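Local coordinates for protein colicin B (Escherichia coli, PDB 1RH1) that forms channels in the cytoplasmic membrane of E. coli and closely related bacteria, depolarising it and dissipating cellular energy, at residues V60-V63 and I69-I72; I138-V143 and S262-D267; A424-E429 and M444-S449. All coordinates share one frame; numbering follows the deposited sequence.

Contact 1: V60-V63 and I69-I72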
ATOM      1  N   VAL A  60       0.432 -20.052 -36.226  1.00  2.07           N
ATOM      2  CA  VAL A  60      -0.619 -19.505 -35.370  1.00  4.96           C
ATOM      3  C   VAL A  60      -0.978 -20.666 -34.459  1.00  2.00           C
ATOM      4  O   VAL A  60      -1.693 -21.603 -34.827  1.00  4.69           O
ATOM      5  CB  VAL A  60      -1.811 -19.001 -36.272  1.00  2.00           C
ATOM      6  CG1 VAL A  60      -3.053 -18.672 -35.480  1.00  3.41           C
ATOM      7  CG2 VAL A  60      -1.419 -17.662 -36.883  1.00  4.84           C
ATOM      8  N   GLN A  61      -0.418 -20.618 -33.249  1.00  2.74           N
ATOM      9  CA  GLN A  61      -0.560 -21.784 -32.411  1.00  3.19           C
ATOM     10  C   GLN A  61      -1.872 -21.947 -31.726  1.00  2.64           C
ATOM     11  O   GLN A  61      -2.320 -23.081 -31.636  1.00  7.10           O
ATOM     12  CB  GLN A  61       0.535 -21.838 -31.358  1.00  5.19           C
ATOM     13  CG  GLN A  61       0.651 -20.714 -30.386  1.00  2.00           C
ATOM     14  CD  GLN A  61       1.651 -21.084 -29.335  1.00  2.00           C
ATOM     15  OE1 GLN A  61       2.712 -20.484 -29.229  1.00  2.00           O
ATOM     16  NE2 GLN A  61       1.278 -22.090 -28.550  1.00  2.07           N
ATOM     17  N   SER A  62      -2.517 -20.862 -31.315  1.00  2.86           N
ATOM     18  CA  SER A  62      -3.779 -20.964 -30.604  1.00  5.31           C
ATOM     19  C   SER A  62      -4.725 -19.808 -30.884  1.00  5.46           C
ATOM     20  O   SER A  62      -4.394 -18.870 -31.597  1.00  5.46           O
ATOM     21  CB  SER A  62      -3.460 -21.055 -29.126  1.00  6.43           C
ATOM     22  OG  SER A  62      -4.588 -21.478 -28.389  1.00 10.56           O
ATOM     23  N   VAL A  63      -5.936 -19.877 -30.336  1.00  8.36           N
ATOM     24  CA  VAL A  63      -6.969 -18.850 -30.491  1.00  4.67           C
ATOM     25  C   VAL A  63      -7.283 -18.223 -29.149  1.00  3.44           C
ATOM     26  O   VAL A  63      -7.612 -18.881 -28.162  1.00  4.97           O
ATOM     27  CB  VAL A  63      -8.273 -19.451 -31.064  1.00  4.64           C
ATOM     28  CG1 VAL A  63      -9.364 -18.421 -31.200  1.00  4.36           C
ATOM     29  CG2 VAL A  63      -7.990 -19.963 -32.450  1.00  8.31           C
ATOM     30  N   ILE A  69      -8.570 -18.924 -20.860  1.00  4.86           N
ATOM     31  CA  ILE A  69      -7.131 -19.140 -20.669  1.00  4.51           C
ATOM     32  C   ILE A  69      -6.558 -20.198 -21.593  1.00  5.54           C
ATOM     33  O   ILE A  69      -7.143 -21.265 -21.818  1.00  8.26           O
ATOM     34  CB  ILE A  69      -6.800 -19.588 -19.235  1.00  2.00           C
ATOM     35  CG1 ILE A  69      -7.345 -18.613 -18.229  1.00  2.00           C
ATOM     36  CG2 ILE A  69      -5.299 -19.647 -19.054  1.00  2.00           C
ATOM     37  CD1 ILE A  69      -7.125 -19.090 -16.794  1.00  2.29           C
ATOM     38  N   ARG A  70      -5.364 -19.841 -22.094  1.00  9.39           N
ATOM     39  CA  ARG A  70      -4.583 -20.645 -23.018  1.00  2.00           C
ATOM     40  C   ARG A  70      -3.092 -20.635 -22.718  1.00  3.15           C
ATOM     41  O   ARG A  70      -2.444 -19.640 -22.402  1.00  2.00           O
ATOM     42  CB  ARG A  70      -4.771 -20.154 -24.435  1.00  2.00           C
ATOM     43  CG  ARG A  70      -6.179 -20.220 -24.954  1.00  3.01           C
ATOM     44  CD  ARG A  70      -6.619 -21.619 -25.301  1.00  5.30           C
ATOM     45  NE  ARG A  70      -7.201 -21.541 -26.630  1.00  8.61           N
ATOM     46  CZ  ARG A  70      -7.379 -22.570 -27.455  1.00  7.73           C
ATOM     47  NH1 ARG A  70      -7.026 -23.807 -27.097  1.00  8.26           N
ATOM     48  NH2 ARG A  70      -7.888 -22.326 -28.666  1.00  7.60           N
ATOM     49  N   ARG A  71      -2.607 -21.858 -22.881  1.00  4.03           N
ATOM     50  CA  ARG A  71      -1.232 -22.240 -22.691  1.00  4.38           C
ATOM     51  C   ARG A  71      -0.503 -22.077 -24.018  1.00  5.28           C
ATOM     52  O   ARG A  71      -0.665 -22.832 -24.984  1.00  5.12           O
ATOM     53  CB  ARG A  71      -1.312 -23.651 -22.178  1.00  7.06           C
ATOM     54  CG  ARG A  71      -0.020 -24.292 -21.802  1.00 14.34           C
ATOM     55  CD  ARG A  71      -0.344 -25.519 -20.982  1.00 16.92           C
ATOM     56  NE  ARG A  71       0.919 -26.139 -20.625  1.00 25.87           N
ATOM     57  CZ  ARG A  71       1.490 -25.980 -19.425  1.00 27.69           C
ATOM     58  NH1 ARG A  71       0.921 -25.233 -18.472  1.00 30.51           N
ATOM     59  NH2 ARG A  71       2.660 -26.577 -19.172  1.00 28.79           N
ATOM     60  N   ILE A  72       0.249 -20.973 -24.053  1.00  4.02           N
ATOM     61  CA  ILE A  72       0.991 -20.533 -25.233  1.00  3.68           C
ATOM     62  C   ILE A  72       2.488 -20.731 -24.994  1.00  3.74           C
ATOM     63  O   ILE A  72       3.046 -20.368 -23.960  1.00  2.00           O
ATOM     64  CB  ILE A  72       0.511 -19.050 -25.485  1.00  2.00           C
ATOM     65  CG1 ILE A  72      -0.821 -19.193 -26.166  1.00  2.00           C
ATOM     66  CG2 ILE A  72       1.323 -18.211 -26.444  1.00  2.00           C
ATOM     67  CD1 ILE A  72      -1.634 -17.924 -26.036  1.00  6.60           C
TER
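The guanidinium of R70 carries one polar partner over a face and another at its edge. Over that face sits the hydroxyl of S62, with OG 3.1 Å from R70 CZ and almost on the line that rises through the centre of the group. OG is near the nitrogens too, but the angles there are poor: the hydroxyl rests on the flat cation and does not accept from its N-H groups. At the edge, nearly in the guanidinium plane, lies the carbonyl oxygen of V63. R70 NE donates to V63 O over 3.1 Å with an N-H...O angle of 160°, and R70 NH2 adds a weak bond to the same oxygen at 3.5 Å. The arginine reaches across with bends at chi2 (-75°) and chi3, which also bring its CD to 3.7 Å from S62 OG. At the other end of the contact, Q61 crosses I72 at a slant. Its CD lies 4.1 Å from I72 CG2, so the branched aliphatic side chain packs against the end of the glutamine.

No backbone bond joins 60-63 to 69-72: S62 and I72 come closest, with their CA atoms 7.2 Å apart. Each segment pairs with a different strand, S62 bonding through its backbone to S89, and R70 and I72 to M142 and R140. I72 also packs on V88 of strand 87-90, the parallel partner of 62-64, and on W86, which Q61 touches too.

The chemistry is that of an arginine side chain bridging two strands that do not pair directly. The NE bond, with weak help from NH2, grips one peptide oxygen and should limit the guanidinium's rotation, while the weak, long pairing of R70 with E244 and the S62 oxygen over the face probably offset part of its positive charge.

Contact 2: I138-V143 and S262-D267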
ATOM      1  N   ILE A 138       9.461 -22.053 -22.907  1.00 13.87           N
ATOM      2  CA  ILE A 138       8.877 -20.987 -22.127  1.00  9.70           C
ATOM      3  C   ILE A 138       7.417 -20.915 -22.522  1.00  7.27           C
ATOM      4  O   ILE A 138       7.037 -20.466 -23.596  1.00  4.83           O
ATOM      5  CB  ILE A 138       9.603 -19.671 -22.417  1.00 10.27           C
ATOM      6  CG1 ILE A 138      10.989 -19.768 -21.818  1.00 10.38           C
ATOM      7  CG2 ILE A 138       8.863 -18.477 -21.826  1.00 10.85           C
ATOM      8  CD1 ILE A 138      11.846 -18.553 -22.194  1.00 12.39           C
ATOM      9  N   ILE A 139       6.623 -21.469 -21.613  1.00  7.98           N
ATOM     10  CA  ILE A 139       5.179 -21.488 -21.702  1.00  4.27           C
ATOM     11  C   ILE A 139       4.725 -20.191 -21.043  1.00  5.07           C
ATOM     12  O   ILE A 139       5.453 -19.591 -20.240  1.00  6.58           O
ATOM     13  CB  ILE A 139       4.635 -22.729 -20.938  1.00  7.50           C
ATOM     14  CG1 ILE A 139       5.105 -24.005 -21.605  1.00  7.36           C
ATOM     15  CG2 ILE A 139       3.118 -22.754 -20.939  1.00  8.98           C
ATOM     16  CD1 ILE A 139       6.325 -24.607 -20.891  1.00  8.44           C
ATOM     17  N   ARG A 140       3.521 -19.738 -21.425  1.00  4.66           N
ATOM     18  CA  ARG A 140       2.857 -18.581 -20.836  1.00  3.05           C
ATOM     19  C   ARG A 140       1.324 -18.666 -20.949  1.00  2.00           C
ATOM     20  O   ARG A 140       0.769 -18.925 -22.006  1.00  3.10           O
ATOM     21  CB  ARG A 140       3.421 -17.362 -21.517  1.00  2.00           C
ATOM     22  CG  ARG A 140       3.493 -16.359 -20.424  1.00  2.00           C
ATOM     23  CD  ARG A 140       4.838 -15.766 -20.072  1.00  2.00           C
ATOM     24  NE  ARG A 140       5.792 -16.739 -19.610  1.00  2.00           N
ATOM     25  CZ  ARG A 140       6.933 -16.344 -19.046  1.00  2.00           C
ATOM     26  NH1 ARG A 140       7.217 -15.050 -18.886  1.00  2.00           N
ATOM     27  NH2 ARG A 140       7.832 -17.249 -18.682  1.00  2.00           N
ATOM     28  N   LEU A 141       0.564 -18.572 -19.861  1.00  2.00           N
ATOM     29  CA  LEU A 141      -0.897 -18.611 -19.894  1.00  2.00           C
ATOM     30  C   LEU A 141      -1.442 -17.244 -20.228  1.00  2.12           C
ATOM     31  O   LEU A 141      -1.211 -16.284 -19.500  1.00  3.08           O
ATOM     32  CB  LEU A 141      -1.452 -19.014 -18.553  1.00  2.00           C
ATOM     33  CG  LEU A 141      -1.100 -20.393 -18.073  1.00  2.00           C
ATOM     34  CD1 LEU A 141      -1.539 -20.528 -16.669  1.00  2.00           C
ATOM     35  CD2 LEU A 141      -1.807 -21.450 -18.890  1.00  4.61           C
ATOM     36  N   MET A 142      -2.155 -17.114 -21.332  1.00  2.00           N
ATOM     37  CA  MET A 142      -2.661 -15.822 -21.703  1.00  2.00           C
ATOM     38  C   MET A 142      -4.168 -15.816 -21.627  1.00  2.00           C
ATOM     39  O   MET A 142      -4.836 -16.792 -21.954  1.00  2.00           O
ATOM     40  CB  MET A 142      -2.190 -15.476 -23.111  1.00  2.44           C
ATOM     41  CG  MET A 142      -0.699 -15.214 -23.202  1.00  2.53           C
ATOM     42  SD  MET A 142      -0.051 -14.792 -24.831  1.00  2.00           S
ATOM     43  CE  MET A 142       1.585 -14.502 -24.274  1.00  2.00           C
ATOM     44  N   VAL A 143      -4.694 -14.682 -21.156  1.00  4.77           N
ATOM     45  CA  VAL A 143      -6.131 -14.437 -21.014  1.00  5.96           C
ATOM     46  C   VAL A 143      -6.420 -13.123 -21.688  1.00  6.11           C
ATOM     47  O   VAL A 143      -5.657 -12.164 -21.613  1.00  7.45           O
ATOM     48  CB  VAL A 143      -6.652 -14.237 -19.580  1.00  5.26           C
ATOM     49  CG1 VAL A 143      -8.003 -14.915 -19.501  1.00  4.34           C
ATOM     50  CG2 VAL A 143      -5.696 -14.781 -18.527  1.00 12.85           C
ATOM     51  N   SER A 262       4.967 -11.436  -9.580  1.00 14.78           N
ATOM     52  CA  SER A 262       6.054 -12.223 -10.187  1.00 14.47           C
ATOM     53  C   SER A 262       6.727 -11.368 -11.259  1.00 15.97           C
ATOM     54  O   SER A 262       6.016 -10.689 -12.008  1.00 18.60           O
ATOM     55  CB  SER A 262       5.455 -13.503 -10.796  1.00 15.91           C
ATOM     56  OG  SER A 262       6.323 -14.279 -11.614  1.00 17.42           O
ATOM     57  N   SER A 263       8.066 -11.334 -11.379  1.00 15.15           N
ATOM     58  CA  SER A 263       8.681 -10.393 -12.314  1.00 16.21           C
ATOM     59  C   SER A 263       8.378 -10.654 -13.786  1.00 15.41           C
ATOM     60  O   SER A 263       8.476  -9.741 -14.605  1.00 14.34           O
ATOM     61  CB  SER A 263      10.198 -10.381 -12.134  1.00 15.50           C
ATOM     62  OG  SER A 263      10.817 -11.480 -12.793  1.00 19.46           O
ATOM     63  N   ASN A 264       7.992 -11.896 -14.112  1.00 15.15           N
ATOM     64  CA  ASN A 264       7.753 -12.289 -15.493  1.00 12.10           C
ATOM     65  C   ASN A 264       6.314 -12.299 -15.968  1.00 10.50           C
ATOM     66  O   ASN A 264       6.026 -12.689 -17.098  1.00 11.66           O
ATOM     67  CB  ASN A 264       8.386 -13.659 -15.705  1.00 16.23           C
ATOM     68  CG  ASN A 264       9.913 -13.662 -15.575  1.00 19.31           C
ATOM     69  OD1 ASN A 264      10.481 -14.666 -15.154  1.00 21.61           O
ATOM     70  ND2 ASN A 264      10.651 -12.600 -15.908  1.00 16.22           N
ATOM     71  N   ASN A 265       5.418 -11.805 -15.112  1.00  7.94           N
ATOM     72  CA  ASN A 265       3.993 -11.612 -15.386  1.00  4.15           C
ATOM     73  C   ASN A 265       3.605 -10.171 -15.768  1.00  5.51           C
ATOM     74  O   ASN A 265       4.060  -9.194 -15.163  1.00  2.00           O
ATOM     75  CB  ASN A 265       3.178 -12.034 -14.158  1.00  5.26           C
ATOM     76  CG  ASN A 265       3.158 -13.522 -13.853  1.00  5.44           C
ATOM     77  OD1 ASN A 265       2.686 -13.989 -12.812  1.00  5.58           O
ATOM     78  ND2 ASN A 265       3.687 -14.304 -14.776  1.00 11.64           N
ATOM     79  N   HIS A 266       2.725 -10.035 -16.777  1.00  4.33           N
ATOM     80  CA  HIS A 266       2.294  -8.737 -17.279  1.00  3.92           C
ATOM     81  C   HIS A 266       0.927  -8.809 -17.910  1.00  2.00           C
ATOM     82  O   HIS A 266       0.505  -9.846 -18.407  1.00  2.00           O
ATOM     83  CB  HIS A 266       3.271  -8.214 -18.329  1.00  2.32           C
ATOM     84  CG  HIS A 266       3.578  -6.731 -18.221  1.00  8.07           C
ATOM     85  ND1 HIS A 266       3.587  -5.861 -19.224  1.00 10.93           N
ATOM     86  CD2 HIS A 266       3.907  -6.042 -17.057  1.00 12.35           C
ATOM     87  CE1 HIS A 266       3.906  -4.691 -18.687  1.00 12.77           C
ATOM     88  NE2 HIS A 266       4.101  -4.784 -17.384  1.00  8.77           N
ATOM     89  N   ASP A 267       0.233  -7.670 -17.819  1.00  5.35           N
ATOM     90  CA  ASP A 267      -1.041  -7.412 -18.500  1.00  7.43           C
ATOM     91  C   ASP A 267      -0.983  -6.025 -19.120  1.00  4.26           C
ATOM     92  O   ASP A 267      -0.465  -5.078 -18.519  1.00  6.88           O
ATOM     93  CB  ASP A 267      -2.254  -7.459 -17.555  1.00  6.85           C
ATOM     94  CG  ASP A 267      -2.267  -6.607 -16.281  1.00  7.58           C
ATOM     95  OD1 ASP A 267      -3.328  -6.505 -15.659  1.00  2.00           O
ATOM     96  OD2 ASP A 267      -1.225  -6.067 -15.898  1.00 13.32           O
TER
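R140 and N264 alone make the close contact here, and both are buried. The polar part is an approach of the guanidinium to the backbone: N264 O lies 3.2 Å from R140 NH1, oblique to the guanidinium plane. The van der Waals part involves the same nitrogen, R140 NH1 resting 3.7 Å from N264 CB. The two side chains cross obliquely, with 30° between the planes of the guanidinium and the asparagine amide.

A hydrogen bond within 138-143 positions the arginine. R140 NE gives its hydrogen to I139 O, the carbonyl just before it in the strand, over 2.9 Å and at a nearly straight 168°. That oxygen lies in the guanidinium plane, and the chain, bent at chi2 and chi3 (-62°), curls back to make the bond. With NE thus held, NH1 is the nitrogen that points to N264, while NH2 has a long, weak ion pairing with E287.

On the other side the backbone itself shapes the contact. S262 to N265 form a type I beta turn, closed by a weak bond from N265 N to S262 O, and N264 is its third residue.

In the fold, strands 139-146 and 266-271 each pair antiparallel with strand 281-286, and the arginine contacts the turn that leads into the second of them. Strand 260-262, whose last residue opens the turn, pairs in parallel with strand 20-22 of the TonB box, and S24 of the same motif reaches S263 through a weak hydrogen bond: the tight turn links the TonB-box pairing to the mixed sheet.

Contact 3: A424-E429 and M444-S449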
ATOM      1  N   ALA A 424       3.517   6.478  33.021  1.00  2.00           N
ATOM      2  CA  ALA A 424       2.639   7.496  33.568  1.00  3.81           C
ATOM      3  C   ALA A 424       2.923   7.728  35.048  1.00  3.10           C
ATOM      4  O   ALA A 424       2.868   8.869  35.494  1.00  6.93           O
ATOM      5  CB  ALA A 424       1.199   7.076  33.419  1.00  2.61           C
ATOM      6  N   ASN A 425       3.271   6.705  35.836  1.00  3.52           N
ATOM      7  CA  ASN A 425       3.661   6.895  37.230  1.00  2.98           C
ATOM      8  C   ASN A 425       5.012   7.589  37.346  1.00  6.13           C
ATOM      9  O   ASN A 425       5.271   8.347  38.298  1.00  6.32           O
ATOM     10  CB  ASN A 425       3.727   5.550  37.922  1.00  3.12           C
ATOM     11  CG  ASN A 425       4.188   5.570  39.371  1.00  2.00           C
ATOM     12  OD1 ASN A 425       5.207   4.970  39.695  1.00  4.78           O
ATOM     13  ND2 ASN A 425       3.488   6.242  40.280  1.00  2.00           N
ATOM     14  N   ASN A 426       5.906   7.349  36.377  1.00  5.42           N
ATOM     15  CA  ASN A 426       7.165   8.045  36.462  1.00  5.26           C
ATOM     16  C   ASN A 426       6.973   9.505  36.170  1.00  5.93           C
ATOM     17  O   ASN A 426       7.512  10.297  36.926  1.00  6.91           O
ATOM     18  CB  ASN A 426       8.162   7.466  35.504  1.00  4.95           C
ATOM     19  CG  ASN A 426       8.594   6.085  35.940  1.00  2.00           C
ATOM     20  OD1 ASN A 426       8.614   5.182  35.118  1.00  2.00           O
ATOM     21  ND2 ASN A 426       8.934   5.875  37.212  1.00  2.00           N
ATOM     22  N   ILE A 427       6.156   9.892  35.181  1.00  4.16           N
ATOM     23  CA  ILE A 427       5.899  11.304  34.904  1.00  3.96           C
ATOM     24  C   ILE A 427       5.366  11.993  36.147  1.00  2.00           C
ATOM     25  O   ILE A 427       5.766  13.101  36.469  1.00  2.00           O
ATOM     26  CB  ILE A 427       4.883  11.451  33.757  1.00  4.57           C
ATOM     27  CG1 ILE A 427       5.358  10.757  32.477  1.00  3.89           C
ATOM     28  CG2 ILE A 427       4.721  12.932  33.472  1.00  2.00           C
ATOM     29  CD1 ILE A 427       6.687  11.305  31.931  1.00  2.00           C
ATOM     30  N   ARG A 428       4.535  11.257  36.883  1.00  2.00           N
ATOM     31  CA  ARG A 428       3.945  11.738  38.117  1.00  3.11           C
ATOM     32  C   ARG A 428       5.005  12.003  39.170  1.00  3.51           C
ATOM     33  O   ARG A 428       5.188  13.159  39.536  1.00  2.00           O
ATOM     34  CB  ARG A 428       2.932  10.718  38.612  1.00  2.00           C
ATOM     35  CG  ARG A 428       2.229  11.114  39.884  1.00  2.00           C
ATOM     36  CD  ARG A 428       2.703  10.333  41.111  1.00  2.00           C
ATOM     37  NE  ARG A 428       2.337   8.935  40.998  1.00  2.00           N
ATOM     38  CZ  ARG A 428       1.086   8.500  41.158  1.00  2.00           C
ATOM     39  NH1 ARG A 428       0.114   9.364  41.457  1.00  2.00           N
ATOM     40  NH2 ARG A 428       0.796   7.210  40.928  1.00  2.00           N
ATOM     41  N   GLU A 429       5.745  10.983  39.626  1.00  6.57           N
ATOM     42  CA  GLU A 429       6.791  11.162  40.629  1.00  5.16           C
ATOM     43  C   GLU A 429       7.831  12.203  40.233  1.00  8.45           C
ATOM     44  O   GLU A 429       8.353  12.941  41.075  1.00  9.25           O
ATOM     45  CB  GLU A 429       7.513   9.875  40.866  1.00  3.68           C
ATOM     46  CG  GLU A 429       6.690   8.760  41.440  1.00 10.64           C
ATOM     47  CD  GLU A 429       7.360   7.388  41.352  1.00 17.62           C
ATOM     48  OE1 GLU A 429       8.479   7.266  40.834  1.00 23.87           O
ATOM     49  OE2 GLU A 429       6.744   6.415  41.791  1.00 22.67           O
ATOM     50  N   MET A 444      12.415  15.258  32.035  1.00  2.00           N
ATOM     51  CA  MET A 444      12.732  15.350  30.620  1.00  2.00           C
ATOM     52  C   MET A 444      13.551  14.175  30.138  1.00  2.00           C
ATOM     53  O   MET A 444      13.423  13.703  29.017  1.00  2.00           O
ATOM     54  CB  MET A 444      13.458  16.661  30.364  1.00  3.75           C
ATOM     55  CG  MET A 444      12.601  17.865  30.836  1.00  5.39           C
ATOM     56  SD  MET A 444      10.887  17.902  30.258  1.00  2.00           S
ATOM     57  CE  MET A 444      11.085  19.116  29.014  1.00  2.00           C
ATOM     58  N   LEU A 445      14.301  13.600  31.057  1.00  2.00           N
ATOM     59  CA  LEU A 445      15.158  12.460  30.792  1.00  4.98           C
ATOM     60  C   LEU A 445      14.391  11.155  30.637  1.00  2.44           C
ATOM     61  O   LEU A 445      14.754  10.295  29.851  1.00  5.35           O
ATOM     62  CB  LEU A 445      16.166  12.407  31.937  1.00  8.12           C
ATOM     63  CG  LEU A 445      17.492  11.659  31.895  1.00  8.50           C
ATOM     64  CD1 LEU A 445      18.285  12.006  30.645  1.00  6.26           C
ATOM     65  CD2 LEU A 445      18.258  12.014  33.178  1.00  6.49           C
ATOM     66  N   GLU A 446      13.315  10.986  31.379  1.00  3.10           N
ATOM     67  CA  GLU A 446      12.454   9.824  31.294  1.00  4.34           C
ATOM     68  C   GLU A 446      11.783   9.791  29.935  1.00  4.83           C
ATOM     69  O   GLU A 446      11.577   8.703  29.391  1.00  5.43           O
ATOM     70  CB  GLU A 446      11.414   9.911  32.418  1.00  3.72           C
ATOM     71  CG  GLU A 446      10.307   8.862  32.533  1.00  2.33           C
ATOM     72  CD  GLU A 446      10.709   7.438  32.869  1.00  7.86           C
ATOM     73  OE1 GLU A 446      10.032   6.532  32.378  1.00 10.70           O
ATOM     74  OE2 GLU A 446      11.671   7.225  33.619  1.00 11.44           O
ATOM     75  N   VAL A 447      11.471  10.973  29.361  1.00  6.67           N
ATOM     76  CA  VAL A 447      10.768  11.049  28.079  1.00  3.25           C
ATOM     77  C   VAL A 447      11.720  10.603  26.984  1.00  4.20           C
ATOM     78  O   VAL A 447      11.339   9.814  26.115  1.00  4.95           O
ATOM     79  CB  VAL A 447      10.273  12.489  27.786  1.00  5.03           C
ATOM     80  CG1 VAL A 447       9.340  12.431  26.599  1.00  2.00           C
ATOM     81  CG2 VAL A 447       9.523  13.087  28.961  1.00  2.00           C
ATOM     82  N   GLU A 448      12.974  11.078  27.066  1.00  4.22           N
ATOM     83  CA  GLU A 448      14.002  10.642  26.140  1.00  4.35           C
ATOM     84  C   GLU A 448      14.250   9.145  26.263  1.00  4.43           C
ATOM     85  O   GLU A 448      14.316   8.464  25.237  1.00  4.63           O
ATOM     86  CB  GLU A 448      15.281  11.409  26.404  1.00  8.36           C
ATOM     87  CG  GLU A 448      15.085  12.904  26.071  1.00 16.22           C
ATOM     88  CD  GLU A 448      15.029  13.376  24.600  1.00 19.79           C
ATOM     89  OE1 GLU A 448      14.984  14.590  24.402  1.00 19.40           O
ATOM     90  OE2 GLU A 448      15.051  12.576  23.655  1.00 22.11           O
ATOM     91  N   SER A 449      14.295   8.607  27.492  1.00  2.00           N
ATOM     92  CA  SER A 449      14.417   7.178  27.739  1.00  3.04           C
ATOM     93  C   SER A 449      13.436   6.382  26.915  1.00  5.02           C
ATOM     94  O   SER A 449      13.832   5.388  26.313  1.00  6.80           O
ATOM     95  CB  SER A 449      14.110   6.789  29.148  1.00  2.03           C
ATOM     96  OG  SER A 449      14.957   7.449  30.061  1.00 13.98           O
TER
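E446 and N426 meet side on between two helices, the chains crossing at about a right angle. The glutamate's CG is anti to the backbone N (chi1 176°), which sends the chain out toward 424-429, and a bend at chi2 then brings the carboxylate across the asparagine's stem. E446 CD comes to 3.7 Å from N426 CB, and E446 CG is 3.9 Å from that same carbon, so much of the touch is with the stem. The amide and carboxylate planes stand 42° apart. The carboxylate has partners nearby: W450 donates a weak hydrogen bond to OE1, and K430 makes a long, weak ion pair with OE2, which probably eases its negative charge in this partly covered spot.

The short helical segments run nearly antiparallel, at 162° with axes 10.1 Å apart, and N426 and E446 are the pair whose CA atoms are nearest. This is a helical hairpin of helices 420-435 and 441-452 within the bundle of the colicin pore-forming domain, whose hydrophobic pair of helices, 457-472 and 479-495, follows directly in the chain.

I427 supplies the apolar half. Its stem does not aim at the other helix, but its torsions swing CD1 over to it. I427 CD1 approaches the methylene of E446, 4.4 Å from CG, and makes a loose apolar contact with V447 CG2 at 4.5 Å. I427 and V447 both pack against F464 of helix 457-472. One turn beyond E446, S449 OG gives a hydrogen bond to L445 O, which S449 N also reaches from the opposite face of that carbonyl.

In the fold
Contacts 1 and 2 are neighbours in the amino-terminal part of colicin B, their centres about 13 Å apart. They share the mixed sheet, where strands 70-73 and 139-146 lie side by side as antiparallel neighbours, with I72 packed on M142. Contact 3 stands apart on the other side of the chain's centre, in the helical pore-forming domain, about 69 Å from contact 1 and about 57 Å from contact 2 between centres. The three follow one another along the chain, and the long helix 291-340 runs between contacts 2 and 3, so the TonB-box region and the channel-forming helices belong to widely separated parts of one elongated molecule.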